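Local coordinates for protein UDP-N-Acetylglucosamine 2-Epimerase (Thermus thermophilus, PDB 1V4V) that probably interconverts UDP-N-acetylglucosamine and UDP-N-acetylmannosamine by epimerisation at C2 of the sugar, working as a homodimer of two-domain chains, at residues Ser275-Thr280 with Lys329-Asn334; Thr202-Arg207 with Gly266-Leu271; Lys6-Ala11 with Trp363-Gly368; Pro23-Leu28 with Pro36-Thr41. All blocks are in the same frame, centred on the assembly; numbering follows the deposited sequence. Where two conformers were deposited one is given.

Interaction 1. Residues Ser275-Thr280 with Lys329-Asn334; sequences SLLLVT and KGLLEN
Leu277, on strand 275-280, and Leu332, in the last turn of helix 321-332, mark the closest backbone approach, 8.2 Å between their CA atoms, so side chains alone bridge the gap. Leu277 directs its CB at the helix and divides its two methyls between two consecutive helix residues. With CG anti to the backbone N (chi1 168°), its isobutyl end reaches out from the strand; CD1 meets Leu331 CD2 at 3.6 Å, while CD2 meets Leu332 CD2 at 3.8 Å. The two helix leucines arrive differently. Leu331 aims its CB at the strand and carries its CG anti to the backbone N, whereas Leu332 starts out along the flank and brings only its end inward, its side chain lying at about a right angle to that of Leu277. No hydrogen bond crosses the interface, and Val297 of the adjacent strand touches both Leu277 and Leu331.

On the outer side of the helix, Lys329 NZ forms a salt bridge with Glu333 OE2 at 3.0 Å, meeting the oxygen on its syn side but 26° out of the carboxylate plane. Asn334 then N-caps helix 335-343, its OD1 accepting from Glu337 N. A central parallel strand covered through leucines by a helix is the layered alpha/beta packing of a Rossmann-like domain, here the one containing the six-stranded sheet of this GT-B protein.

Interaction 2. Residues Thr202-Arg207 with Gly266-Leu271; sequences TVTMHR and GSMAAL
Thr202 is the middle of this contact, setting both branches of its side chain against helix 265-273. Its OG1 lies only 3.3 Å from Leu271 CG, a close polar-to-aliphatic approach, and its CG2 sits 4.1 Å from Leu271 CD2 and 4.2 Å from the SE atom of Met268, deposited as selenomethionine. The Thr202 torsion explains this division: OG1 stands beside the backbone N (chi1 -64°), which puts CG2 anti to that nitrogen. Met268 begins along the flank of the helix, then bends at chi2 and chi3 until CE comes 3.7 Å from Thr204 OG1. That hydroxyl, on a side chain turned away from the usual staggered positions (chi1 -101°), gives only a weak hydrogen bond to Val203 O.

In the next shell, Ser275 OG hydrogen-bonds both Thr202 OG1 and Leu271 O, tying the threonine to the carbonyl of its own packing partner. With an alanine in place of Thr202, Ser275 OG would probably lose its hydroxyl mate, and a gap would probably open beside Leu271 CD2 and the selenium. Backbone bonds from Thr202 to Leu277 and Val279 fix the strand within the sheet, and Ser267 OG anchors the far side of the helix to Arg190 O. Leu271 also packs on Val234 and Met268 on Pro236. Helix 265-273 thus passes over strands 232-236 and 200-203 on its way from strand 257-260 to strand 275-280, the beta-alpha-beta crossover that connects the two halves of a Rossmann-type sheet.

Interaction 3. Residues Lys6-Ala11 with Trp363-Gly368; sequences KRVVLA and WRLGLG
Lys6 and Leu365 join the first strand of the seven-stranded Rossmann-like sheet to the Schellman motif that ends helix 353-364. This last helix packs back against the N-terminal domain, as C-terminal helices of GT-B proteins do. In the motif, Gly366 adopts a positive phi of 66° and its N bonds Trp363 O at 3.0 Å; the turn brings Leu365 and Leu367 round to aim their CB atoms at the strand.

Lys6 can be followed outward past these two leucines. Its CB meets Leu365 CD1 at 3.9 Å. The next atom, CG, lies at the same distance, 3.9 Å, from Leu367 CD1, the two side chains crossing at a slant. From there the chain bends at chi2 (-60°), and CD and CE carry it on to a further bend at chi4 (-52°), which turns the amine back toward the helix end. Two residues further along the strand, Val8 CG2 rests 4.1 Å from the same Leu365 CD1, so that methyl is shared by two strand residues. Leu34 of the neighbouring strand touches Lys6, Leu365 and Leu367, while Arg364 fastens the helix end by salt bridges to Glu169 and Asp148.

Lys6 NZ stands 4.1 Å from Leu365 O, and one water spans the gap: it accepts a weak bond from NZ at 3.3 Å and donates to Leu365 O at 2.9 Å.

Interaction 4. Residues Pro23-Leu28 with Pro36-Thr41; sequences PVYLAL and PLVLLT
Tyr25 and Pro36 form the one CH-pi contact here: Pro36 CG lies 3.9 Å from the centroid of the Tyr25 ring and 20° off its normal, hence over the face, though displaced toward the rim. Tyr25 puts its CG anti to the backbone N (chi1 178°), which carries the ring from the flank of helix 15-29 over to the strand, where the two side chains meet at about a right angle.

Apolar contacts extend this core. The Tyr25 CD1 corner touches two strand residues on the same side of the sheet, Pro36 CB at 3.6 Å and Val38 CG2 at 3.7 Å, the valine methyl coming in obliquely to the ring. Leu28, one turn further along the helix, places its CB 3.9 Å from Pro36 CB, the two side chains running past each other in opposite senses. The proline is therefore held between the ring and the leucine. A serine in place of Tyr25 would probably leave Pro36 CG without its aromatic face and open a gap beside Val38 CG2.

Backbone packing adds a third kind: Tyr25 O rests against Pro36 CG at 3.6 Å, in van der Waals contact with no hydrogen bond across the pair.

The axes of segments 23-28 and 36-40 approach to 8.4 Å at 149°, roughly antiparallel, as expected within the beta-alpha-beta unit of strand 6-12, helix 15-29 and strand 34-40. Tyr25 also touches Leu10 of the first strand. Leu28 also meets Ala358 of helix 353-364, as does Ala27, while Leu26, directed away from the strand, meets Leu184 of helix 177-188.

How the interactions relate
The four contacts fall into two pairs on opposite sides of the chain's centre, one for each Rossmann-like sheet. Interactions 1 and 2 meet through neighbouring strands, with Ser275 OG 2.7 Å from Thr202 OG1; interactions 3 and 4 meet likewise, with Leu10 N 2.7 Å from Leu37 O. Interactions 1, 2 and 4 are buried helix-on-sheet packing, yet their chemistry differs: leucine methyls alone in the first, hydroxyls and selenium in the second, an aromatic face on proline in the fourth. Interaction 3 is only partly buried and admits a bridging water. It also spans almost the whole chain, enclosing the other three in its sequence loop.

Interaction 1. Residues Ser275-Thr280 with Lys329-Asn334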
loop_
_atom_site.group_PDB
_atom_site.type_symbol
_atom_site.label_atom_id
_atom_site.label_comp_id
_atom_site.label_asym_id
_atom_site.label_seq_id
_atom_site.Cartn_x
_atom_site.Cartn_y
_atom_site.Cartn_z
ATOM N N SER A 275 -35.696 -23.667 7.449
ATOM C CA SER A 275 -36.552 -23.112 8.494
ATOM C C SER A 275 -37.455 -21.975 8.027
ATOM O O SER A 275 -37.145 -21.271 7.064
ATOM C CB SER A 275 -35.693 -22.624 9.663
ATOM O OG SER A 275 -34.931 -23.689 10.214
ATOM N N LEU A 276 -38.569 -21.805 8.735
ATOM C CA LEU A 276 -39.549 -20.763 8.435
ATOM C C LEU A 276 -39.112 -19.453 9.068
ATOM O O LEU A 276 -39.527 -18.371 8.651
ATOM C CB LEU A 276 -40.914 -21.116 9.044
ATOM C CG LEU A 276 -41.687 -22.376 8.654
ATOM C CD1 LEU A 276 -42.943 -22.480 9.514
ATOM C CD2 LEU A 276 -42.060 -22.328 7.186
ATOM N N LEU A 277 -38.279 -19.564 10.095
ATOM C CA LEU A 277 -37.848 -18.393 10.844
ATOM C C LEU A 277 -36.610 -18.700 11.667
ATOM O O LEU A 277 -36.409 -19.837 12.094
ATOM C CB LEU A 277 -38.978 -17.984 11.791
ATOM C CG LEU A 277 -38.732 -16.966 12.900
ATOM C CD1 LEU A 277 -38.627 -15.582 12.280
ATOM C CD2 LEU A 277 -39.876 -17.013 13.921
ATOM N N LEU A 278 -35.791 -17.672 11.876
ATOM C CA LEU A 278 -34.589 -17.775 12.699
ATOM C C LEU A 278 -34.763 -16.843 13.894
ATOM O O LEU A 278 -35.086 -15.663 13.726
ATOM C CB LEU A 278 -33.337 -17.338 11.927
ATOM C CG LEU A 278 -32.112 -17.156 12.838
ATOM C CD1 LEU A 278 -31.704 -18.514 13.419
ATOM C CD2 LEU A 278 -30.954 -16.528 12.062
ATOM N N VAL A 279 -34.574 -17.382 15.095
ATOM C CA VAL A 279 -34.658 -16.597 16.322
ATOM C C VAL A 279 -33.218 -16.538 16.823
ATOM O O VAL A 279 -32.586 -17.576 17.017
ATOM C CB VAL A 279 -35.533 -17.293 17.385
ATOM C CG1 VAL A 279 -35.533 -16.478 18.683
ATOM C CG2 VAL A 279 -36.958 -17.455 16.860
ATOM N N THR A 280 -32.685 -15.338 17.028
ATOM C CA THR A 280 -31.301 -15.242 17.481
ATOM C C THR A 280 -30.996 -13.927 18.187
ATOM O O THR A 280 -31.833 -13.027 18.235
ATOM C CB THR A 280 -30.338 -15.371 16.282
ATOM O OG1 THR A 280 -28.985 -15.404 16.748
ATOM C CG2 THR A 280 -30.502 -14.173 15.330
ATOM N N LYS A 329 -44.868 -15.103 18.537
ATOM C CA LYS A 329 -46.152 -15.741 18.255
ATOM C C LYS A 329 -46.882 -14.951 17.164
ATOM O O LYS A 329 -47.442 -15.528 16.234
ATOM C CB LYS A 329 -47.010 -15.809 19.524
ATOM C CG LYS A 329 -48.409 -16.389 19.296
ATOM C CD LYS A 329 -49.164 -16.530 20.617
ATOM C CE LYS A 329 -50.547 -17.143 20.415
ATOM N NZ LYS A 329 -51.448 -16.262 19.626
ATOM N N GLY A 330 -46.861 -13.627 17.279
ATOM C CA GLY A 330 -47.524 -12.790 16.289
ATOM C C GLY A 330 -46.960 -12.979 14.890
ATOM O O GLY A 330 -47.705 -13.066 13.912
ATOM N N LEU A 331 -45.638 -13.051 14.790
ATOM C CA LEU A 331 -44.980 -13.227 13.501
ATOM C C LEU A 331 -45.290 -14.595 12.890
ATOM O O LEU A 331 -45.574 -14.700 11.697
ATOM C CB LEU A 331 -43.465 -13.062 13.658
ATOM C CG LEU A 331 -42.661 -13.148 12.357
ATOM C CD1 LEU A 331 -43.118 -12.054 11.408
ATOM C CD2 LEU A 331 -41.177 -13.007 12.652
ATOM N N LEU A 332 -45.239 -15.644 13.704
ATOM C CA LEU A 332 -45.521 -16.989 13.209
ATOM C C LEU A 332 -46.962 -17.121 12.725
ATOM O O LEU A 332 -47.275 -18.010 11.929
ATOM C CB LEU A 332 -45.215 -18.033 14.291
ATOM C CG LEU A 332 -43.711 -18.254 14.520
ATOM C CD1 LEU A 332 -43.474 -19.131 15.746
ATOM C CD2 LEU A 332 -43.100 -18.881 13.279
ATOM N N GLU A 333 -47.836 -16.235 13.196
ATOM C CA GLU A 333 -49.232 -16.255 12.768
ATOM C C GLU A 333 -49.534 -15.158 11.739
ATOM O O GLU A 333 -50.693 -14.822 11.492
ATOM C CB GLU A 333 -50.153 -16.142 13.992
ATOM C CG GLU A 333 -50.177 -17.445 14.786
ATOM C CD GLU A 333 -50.961 -17.378 16.086
ATOM O OE1 GLU A 333 -51.334 -18.461 16.591
ATOM O OE2 GLU A 333 -51.195 -16.267 16.610
ATOM N N ASN A 334 -48.481 -14.611 11.134
ATOM C CA ASN A 334 -48.625 -13.560 10.127
ATOM C C ASN A 334 -47.802 -13.987 8.913
ATOM O O ASN A 334 -46.674 -13.520 8.707
ATOM C CB ASN A 334 -48.100 -12.220 10.664
ATOM C CG ASN A 334 -48.577 -11.028 9.838
ATOM O OD1 ASN A 334 -48.655 -11.094 8.613
ATOM N ND2 ASN A 334 -48.890 -9.927 10.514
#

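Interaction 2. Residues Thr202-Arg207 with Gly266-Leu271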
loop_
_atom_site.group_PDB
_atom_site.type_symbol
_atom_site.label_atom_id
_atom_site.label_comp_id
_atom_site.label_asym_id
_atom_site.label_seq_id
_atom_site.Cartn_x
_atom_site.Cartn_y
_atom_site.Cartn_z
ATOM N N THR A 202 -35.406 -22.206 13.608
ATOM C CA THR A 202 -34.068 -22.364 14.166
ATOM C C THR A 202 -33.886 -21.351 15.277
ATOM O O THR A 202 -34.254 -20.183 15.132
ATOM C CB THR A 202 -32.973 -22.153 13.098
ATOM O OG1 THR A 202 -33.070 -23.174 12.099
ATOM C CG2 THR A 202 -31.582 -22.216 13.739
ATOM N N VAL A 203 -33.348 -21.815 16.400
ATOM C CA VAL A 203 -33.116 -20.947 17.547
ATOM C C VAL A 203 -31.644 -20.922 17.919
ATOM O O VAL A 203 -30.973 -21.962 17.916
ATOM C CB VAL A 203 -33.919 -21.410 18.784
ATOM C CG1 VAL A 203 -33.552 -20.556 19.989
ATOM C CG2 VAL A 203 -35.416 -21.316 18.512
ATOM N N THR A 204 -31.162 -19.726 18.247
ATOM C CA THR A 204 -29.772 -19.515 18.642
ATOM C C THR A 204 -29.670 -18.377 19.674
ATOM O O THR A 204 -30.132 -17.254 19.440
ATOM C CB THR A 204 -28.890 -19.188 17.405
ATOM O OG1 THR A 204 -28.174 -20.363 17.009
ATOM C CG2 THR A 204 -27.914 -18.056 17.691
HETATM N N MSE A 205 -29.109 -18.679 20.843
HETATM C CA MSE A 205 -28.920 -17.662 21.896
HETATM C C MSE A 205 -27.540 -17.848 22.502
HETATM O O MSE A 205 -27.250 -18.902 23.080
HETATM C CB MSE A 205 -29.997 -17.871 22.977
HETATM C CG MSE A 205 -31.433 -17.462 22.560
HETATM SE SE MSE A 205 -32.591 -17.194 24.078
HETATM C CE MSE A 205 -32.815 -19.020 24.525
ATOM N N HIS A 206 -26.677 -16.848 22.366
ATOM C CA HIS A 206 -25.327 -16.945 22.922
ATOM C C HIS A 206 -24.612 -15.615 23.156
ATOM O O HIS A 206 -23.420 -15.609 23.461
ATOM C CB HIS A 206 -24.428 -17.818 22.040
ATOM C CG HIS A 206 -24.131 -17.215 20.702
ATOM N ND1 HIS A 206 -22.878 -16.757 20.352
ATOM C CD2 HIS A 206 -24.925 -16.988 19.629
ATOM C CE1 HIS A 206 -22.914 -16.278 19.120
ATOM N NE2 HIS A 206 -24.144 -16.408 18.659
ATOM N N ARG A 207 -25.321 -14.500 23.015
ATOM C CA ARG A 207 -24.713 -13.199 23.255
ATOM C C ARG A 207 -24.373 -13.168 24.741
ATOM O O ARG A 207 -25.254 -13.300 25.588
ATOM C CB ARG A 207 -25.696 -12.081 22.899
ATOM C CG ARG A 207 -25.077 -10.692 22.905
ATOM C CD ARG A 207 -26.067 -9.635 22.438
ATOM N NE ARG A 207 -25.447 -8.313 22.366
ATOM C CZ ARG A 207 -24.442 -7.997 21.554
ATOM N NH1 ARG A 207 -23.933 -8.906 20.734
ATOM N NH2 ARG A 207 -23.943 -6.767 21.562
ATOM N N GLY A 266 -21.706 -25.510 7.255
ATOM C CA GLY A 266 -22.657 -26.039 6.294
ATOM C C GLY A 266 -23.942 -26.613 6.865
ATOM O O GLY A 266 -25.026 -26.361 6.337
ATOM N N SER A 267 -23.832 -27.391 7.935
ATOM C CA SER A 267 -25.010 -27.996 8.534
ATOM C C SER A 267 -25.952 -26.932 9.097
ATOM O O SER A 267 -27.176 -27.077 9.032
ATOM C CB SER A 267 -24.606 -28.973 9.636
ATOM O OG SER A 267 -25.741 -29.667 10.123
HETATM N N MSE A 268 -25.380 -25.868 9.650
HETATM C CA MSE A 268 -26.190 -24.785 10.203
HETATM C C MSE A 268 -26.879 -24.019 9.080
HETATM O O MSE A 268 -28.047 -23.661 9.197
HETATM C CB MSE A 268 -25.325 -23.828 11.028
HETATM C CG MSE A 268 -26.067 -22.586 11.526
HETATM SE SE MSE A 268 -27.600 -22.976 12.651
HETATM C CE MSE A 268 -26.845 -22.512 14.363
ATOM N N ALA A 269 -26.156 -23.765 7.991
ATOM C CA ALA A 269 -26.733 -23.046 6.860
ATOM C C ALA A 269 -27.902 -23.835 6.277
ATOM O O ALA A 269 -28.927 -23.262 5.901
ATOM C CB ALA A 269 -25.676 -22.807 5.781
ATOM N N ALA A 270 -27.739 -25.153 6.199
ATOM C CA ALA A 270 -28.785 -26.016 5.663
ATOM C C ALA A 270 -30.016 -25.972 6.571
ATOM O O ALA A 270 -31.146 -25.882 6.094
ATOM C CB ALA A 270 -28.268 -27.446 5.539
ATOM N N LEU A 271 -29.788 -26.028 7.879
ATOM C CA LEU A 271 -30.884 -25.982 8.842
ATOM C C LEU A 271 -31.661 -24.675 8.698
ATOM O O LEU A 271 -32.889 -24.672 8.639
ATOM C CB LEU A 271 -30.339 -26.095 10.264
ATOM C CG LEU A 271 -31.353 -25.955 11.404
ATOM C CD1 LEU A 271 -32.424 -27.042 11.299
ATOM C CD2 LEU A 271 -30.620 -26.056 12.726
#

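Interaction 3. Residues Lys6-Ala11 with Trp363-Gly368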
loop_
_atom_site.group_PDB
_atom_site.type_symbol
_atom_site.label_atom_id
_atom_site.label_comp_id
_atom_site.label_asym_id
_atom_site.label_seq_id
_atom_site.Cartn_x
_atom_site.Cartn_y
_atom_site.Cartn_z
ATOM N N LYS A 6 -5.537 -18.788 -19.105
ATOM C CA LYS A 6 -5.101 -17.853 -18.072
ATOM C C LYS A 6 -5.222 -18.503 -16.697
ATOM O O LYS A 6 -6.133 -19.298 -16.455
ATOM C CB LYS A 6 -5.950 -16.578 -18.102
ATOM C CG LYS A 6 -5.916 -15.797 -19.411
ATOM C CD LYS A 6 -4.513 -15.328 -19.761
ATOM C CE LYS A 6 -4.545 -14.218 -20.807
ATOM N NZ LYS A 6 -5.351 -14.585 -22.005
ATOM N N ARG A 7 -4.306 -18.164 -15.798
ATOM C CA ARG A 7 -4.339 -18.724 -14.456
ATOM C C ARG A 7 -4.557 -17.627 -13.416
ATOM O O ARG A 7 -3.879 -16.598 -13.427
ATOM C CB ARG A 7 -3.042 -19.487 -14.175
ATOM C CG ARG A 7 -2.700 -20.524 -15.248
ATOM C CD ARG A 7 -1.584 -21.458 -14.799
ATOM N NE ARG A 7 -0.975 -22.191 -15.909
ATOM C CZ ARG A 7 -1.639 -22.962 -16.768
ATOM N NH1 ARG A 7 -2.952 -23.114 -16.664
ATOM N NH2 ARG A 7 -0.985 -23.585 -17.740
ATOM N N VAL A 8 -5.518 -17.852 -12.525
ATOM C CA VAL A 8 -5.845 -16.885 -11.480
ATOM C C VAL A 8 -5.616 -17.530 -10.124
ATOM O O VAL A 8 -6.313 -18.468 -9.744
ATOM C CB VAL A 8 -7.319 -16.437 -11.584
ATOM C CG1 VAL A 8 -7.637 -15.405 -10.505
ATOM C CG2 VAL A 8 -7.580 -15.861 -12.957
ATOM N N VAL A 9 -4.630 -17.025 -9.395
ATOM C CA VAL A 9 -4.310 -17.579 -8.092
ATOM C C VAL A 9 -5.001 -16.832 -6.959
ATOM O O VAL A 9 -4.890 -15.611 -6.851
ATOM C CB VAL A 9 -2.775 -17.560 -7.844
ATOM C CG1 VAL A 9 -2.452 -18.123 -6.457
ATOM C CG2 VAL A 9 -2.060 -18.383 -8.921
ATOM N N LEU A 10 -5.737 -17.573 -6.141
ATOM C CA LEU A 10 -6.397 -16.991 -4.979
ATOM C C LEU A 10 -5.496 -17.354 -3.810
ATOM O O LEU A 10 -5.276 -18.532 -3.534
ATOM C CB LEU A 10 -7.791 -17.591 -4.766
ATOM C CG LEU A 10 -8.848 -17.251 -5.812
ATOM C CD1 LEU A 10 -8.587 -18.045 -7.088
ATOM C CD2 LEU A 10 -10.227 -17.590 -5.259
ATOM N N ALA A 11 -4.963 -16.342 -3.136
ATOM C CA ALA A 11 -4.069 -16.565 -2.013
ATOM C C ALA A 11 -4.693 -16.100 -0.702
ATOM O O ALA A 11 -5.060 -14.939 -0.568
ATOM C CB ALA A 11 -2.760 -15.829 -2.255
ATOM N N TRP A 363 -12.540 -9.700 -17.360
ATOM C CA TRP A 363 -12.515 -8.443 -18.098
ATOM C C TRP A 363 -11.102 -7.863 -18.147
ATOM O O TRP A 363 -10.652 -7.396 -19.195
ATOM C CB TRP A 363 -13.473 -7.444 -17.446
ATOM C CG TRP A 363 -13.309 -6.038 -17.925
ATOM C CD1 TRP A 363 -13.416 -5.590 -19.211
ATOM C CD2 TRP A 363 -13.022 -4.889 -17.121
ATOM N NE1 TRP A 363 -13.214 -4.232 -19.256
ATOM C CE2 TRP A 363 -12.970 -3.776 -17.986
ATOM C CE3 TRP A 363 -12.804 -4.693 -15.749
ATOM C CZ2 TRP A 363 -12.709 -2.480 -17.528
ATOM C CZ3 TRP A 363 -12.544 -3.404 -15.292
ATOM C CH2 TRP A 363 -12.500 -2.313 -16.182
ATOM N N ARG A 364 -10.406 -7.891 -17.013
ATOM C CA ARG A 364 -9.043 -7.380 -16.948
ATOM C C ARG A 364 -8.116 -8.209 -17.822
ATOM O O ARG A 364 -7.147 -7.690 -18.380
ATOM C CB ARG A 364 -8.521 -7.397 -15.507
ATOM C CG ARG A 364 -9.045 -6.271 -14.638
ATOM C CD ARG A 364 -8.803 -4.931 -15.312
ATOM N NE ARG A 364 -8.559 -3.864 -14.353
ATOM C CZ ARG A 364 -8.564 -2.572 -14.663
ATOM N NH1 ARG A 364 -8.804 -2.192 -15.910
ATOM N NH2 ARG A 364 -8.321 -1.665 -13.728
ATOM N N LEU A 365 -8.415 -9.500 -17.931
ATOM C CA LEU A 365 -7.609 -10.410 -18.732
ATOM C C LEU A 365 -8.085 -10.458 -20.185
ATOM O O LEU A 365 -7.608 -11.276 -20.974
ATOM C CB LEU A 365 -7.643 -11.816 -18.126
ATOM C CG LEU A 365 -7.003 -11.971 -16.741
ATOM C CD1 LEU A 365 -7.258 -13.368 -16.210
ATOM C CD2 LEU A 365 -5.507 -11.700 -16.831
ATOM N N GLY A 366 -9.029 -9.585 -20.525
ATOM C CA GLY A 366 -9.551 -9.529 -21.881
ATOM C C GLY A 366 -10.330 -10.755 -22.324
ATOM O O GLY A 366 -10.265 -11.148 -23.490
ATOM N N LEU A 367 -11.072 -11.360 -21.402
ATOM C CA LEU A 367 -11.865 -12.546 -21.710
ATOM C C LEU A 367 -13.353 -12.293 -21.496
ATOM O O LEU A 367 -14.115 -13.222 -21.230
ATOM C CB LEU A 367 -11.425 -13.726 -20.840
ATOM C CG LEU A 367 -10.021 -14.295 -21.053
ATOM C CD1 LEU A 367 -9.772 -15.426 -20.067
ATOM C CD2 LEU A 367 -9.883 -14.802 -22.482
ATOM N N GLY A 368 -13.761 -11.033 -21.607
ATOM C CA GLY A 368 -15.160 -10.695 -21.417
ATOM C C GLY A 368 -15.367 -9.231 -21.087
ATOM O O GLY A 368 -14.403 -8.512 -20.827
HETATM O O HOH W 1 -6.858 -12.134 -23.620
#

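Interaction 4. Residues Pro23-Leu28 with Pro36-Thr41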
loop_
_atom_site.group_PDB
_atom_site.type_symbol
_atom_site.label_atom_id
_atom_site.label_comp_id
_atom_site.label_asym_id
_atom_site.label_seq_id
_atom_site.Cartn_x
_atom_site.Cartn_y
_atom_site.Cartn_z
ATOM N N PRO A 23 -16.672 -18.736 -3.155
ATOM C CA PRO A 23 -17.624 -18.347 -4.201
ATOM C C PRO A 23 -16.923 -17.794 -5.441
ATOM O O PRO A 23 -17.387 -17.980 -6.570
ATOM C CB PRO A 23 -18.484 -17.289 -3.515
ATOM C CG PRO A 23 -18.446 -17.698 -2.075
ATOM C CD PRO A 23 -17.000 -18.078 -1.876
ATOM N N VAL A 24 -15.812 -17.094 -5.221
ATOM C CA VAL A 24 -15.038 -16.516 -6.315
ATOM C C VAL A 24 -14.353 -17.635 -7.094
ATOM O O VAL A 24 -14.395 -17.666 -8.321
ATOM C CB VAL A 24 -13.965 -15.542 -5.774
ATOM C CG1 VAL A 24 -13.127 -14.987 -6.930
ATOM C CG2 VAL A 24 -14.636 -14.411 -5.003
ATOM N N TYR A 25 -13.725 -18.553 -6.372
ATOM C CA TYR A 25 -13.039 -19.685 -6.992
ATOM C C TYR A 25 -13.966 -20.465 -7.923
ATOM O O TYR A 25 -13.618 -20.760 -9.069
ATOM C CB TYR A 25 -12.524 -20.637 -5.915
ATOM C CG TYR A 25 -11.843 -21.873 -6.456
ATOM C CD1 TYR A 25 -10.472 -21.880 -6.712
ATOM C CD2 TYR A 25 -12.569 -23.040 -6.715
ATOM C CE1 TYR A 25 -9.840 -23.014 -7.206
ATOM C CE2 TYR A 25 -11.944 -24.179 -7.214
ATOM C CZ TYR A 25 -10.579 -24.159 -7.454
ATOM O OH TYR A 25 -9.943 -25.288 -7.921
ATOM N N LEU A 26 -15.146 -20.805 -7.419
ATOM C CA LEU A 26 -16.104 -21.579 -8.201
ATOM C C LEU A 26 -16.637 -20.805 -9.400
ATOM O O LEU A 26 -16.857 -21.380 -10.462
ATOM C CB LEU A 26 -17.250 -22.050 -7.297
ATOM C CG LEU A 26 -16.787 -22.997 -6.182
ATOM C CD1 LEU A 26 -17.918 -23.241 -5.192
ATOM C CD2 LEU A 26 -16.305 -24.315 -6.790
ATOM N N ALA A 27 -16.828 -19.500 -9.239
ATOM C CA ALA A 27 -17.318 -18.672 -10.336
ATOM C C ALA A 27 -16.263 -18.565 -11.441
ATOM O O ALA A 27 -16.592 -18.505 -12.625
ATOM C CB ALA A 27 -17.685 -17.281 -9.824
ATOM N N LEU A 28 -14.993 -18.538 -11.045
ATOM C CA LEU A 28 -13.890 -18.449 -11.998
ATOM C C LEU A 28 -13.755 -19.750 -12.785
ATOM O O LEU A 28 -13.427 -19.741 -13.973
ATOM C CB LEU A 28 -12.577 -18.166 -11.259
ATOM C CG LEU A 28 -12.345 -16.742 -10.746
ATOM C CD1 LEU A 28 -11.199 -16.741 -9.747
ATOM C CD2 LEU A 28 -12.037 -15.816 -11.918
ATOM N N PRO A 36 -8.788 -21.256 -12.068
ATOM C CA PRO A 36 -8.466 -20.751 -10.734
ATOM C C PRO A 36 -7.543 -21.714 -9.997
ATOM O O PRO A 36 -7.614 -22.930 -10.190
ATOM C CB PRO A 36 -9.836 -20.645 -10.077
ATOM C CG PRO A 36 -10.537 -21.863 -10.629
ATOM C CD PRO A 36 -10.137 -21.855 -12.099
ATOM N N LEU A 37 -6.666 -21.164 -9.168
ATOM C CA LEU A 37 -5.743 -21.969 -8.378
ATOM C C LEU A 37 -5.718 -21.399 -6.970
ATOM O O LEU A 37 -5.974 -20.208 -6.774
ATOM C CB LEU A 37 -4.333 -21.917 -8.962
ATOM C CG LEU A 37 -4.111 -22.473 -10.371
ATOM C CD1 LEU A 37 -2.680 -22.176 -10.783
ATOM C CD2 LEU A 37 -4.386 -23.975 -10.398
ATOM N N VAL A 38 -5.402 -22.241 -5.995
ATOM C CA VAL A 38 -5.352 -21.794 -4.608
ATOM C C VAL A 38 -3.976 -21.942 -3.977
ATOM O O VAL A 38 -3.377 -23.020 -3.996
ATOM C CB VAL A 38 -6.377 -22.567 -3.737
ATOM C CG1 VAL A 38 -6.168 -22.249 -2.260
ATOM C CG2 VAL A 38 -7.786 -22.196 -4.152
ATOM N N LEU A 39 -3.486 -20.839 -3.421
ATOM C CA LEU A 39 -2.207 -20.812 -2.728
ATOM C C LEU A 39 -2.528 -20.516 -1.269
ATOM O O LEU A 39 -3.023 -19.434 -0.962
ATOM C CB LEU A 39 -1.309 -19.694 -3.273
ATOM C CG LEU A 39 -0.049 -19.397 -2.449
ATOM C CD1 LEU A 39 0.877 -20.607 -2.445
ATOM C CD2 LEU A 39 0.664 -18.184 -3.027
ATOM N N LEU A 40 -2.283 -21.473 -0.378
ATOM C CA LEU A 40 -2.539 -21.242 1.042
ATOM C C LEU A 40 -1.345 -20.489 1.602
ATOM O O LEU A 40 -0.202 -20.787 1.257
ATOM C CB LEU A 40 -2.738 -22.565 1.788
ATOM C CG LEU A 40 -3.934 -23.390 1.298
ATOM C CD1 LEU A 40 -4.168 -24.561 2.242
ATOM C CD2 LEU A 40 -5.177 -22.509 1.225
ATOM N N THR A 41 -1.609 -19.522 2.477
ATOM C CA THR A 41 -0.543 -18.697 3.033
ATOM C C THR A 41 -0.498 -18.660 4.562
ATOM O O THR A 41 0.254 -17.873 5.142
ATOM C CB THR A 41 -0.694 -17.245 2.530
ATOM O OG1 THR A 41 -1.939 -16.713 3.002
ATOM C CG2 THR A 41 -0.688 -17.190 1.010
#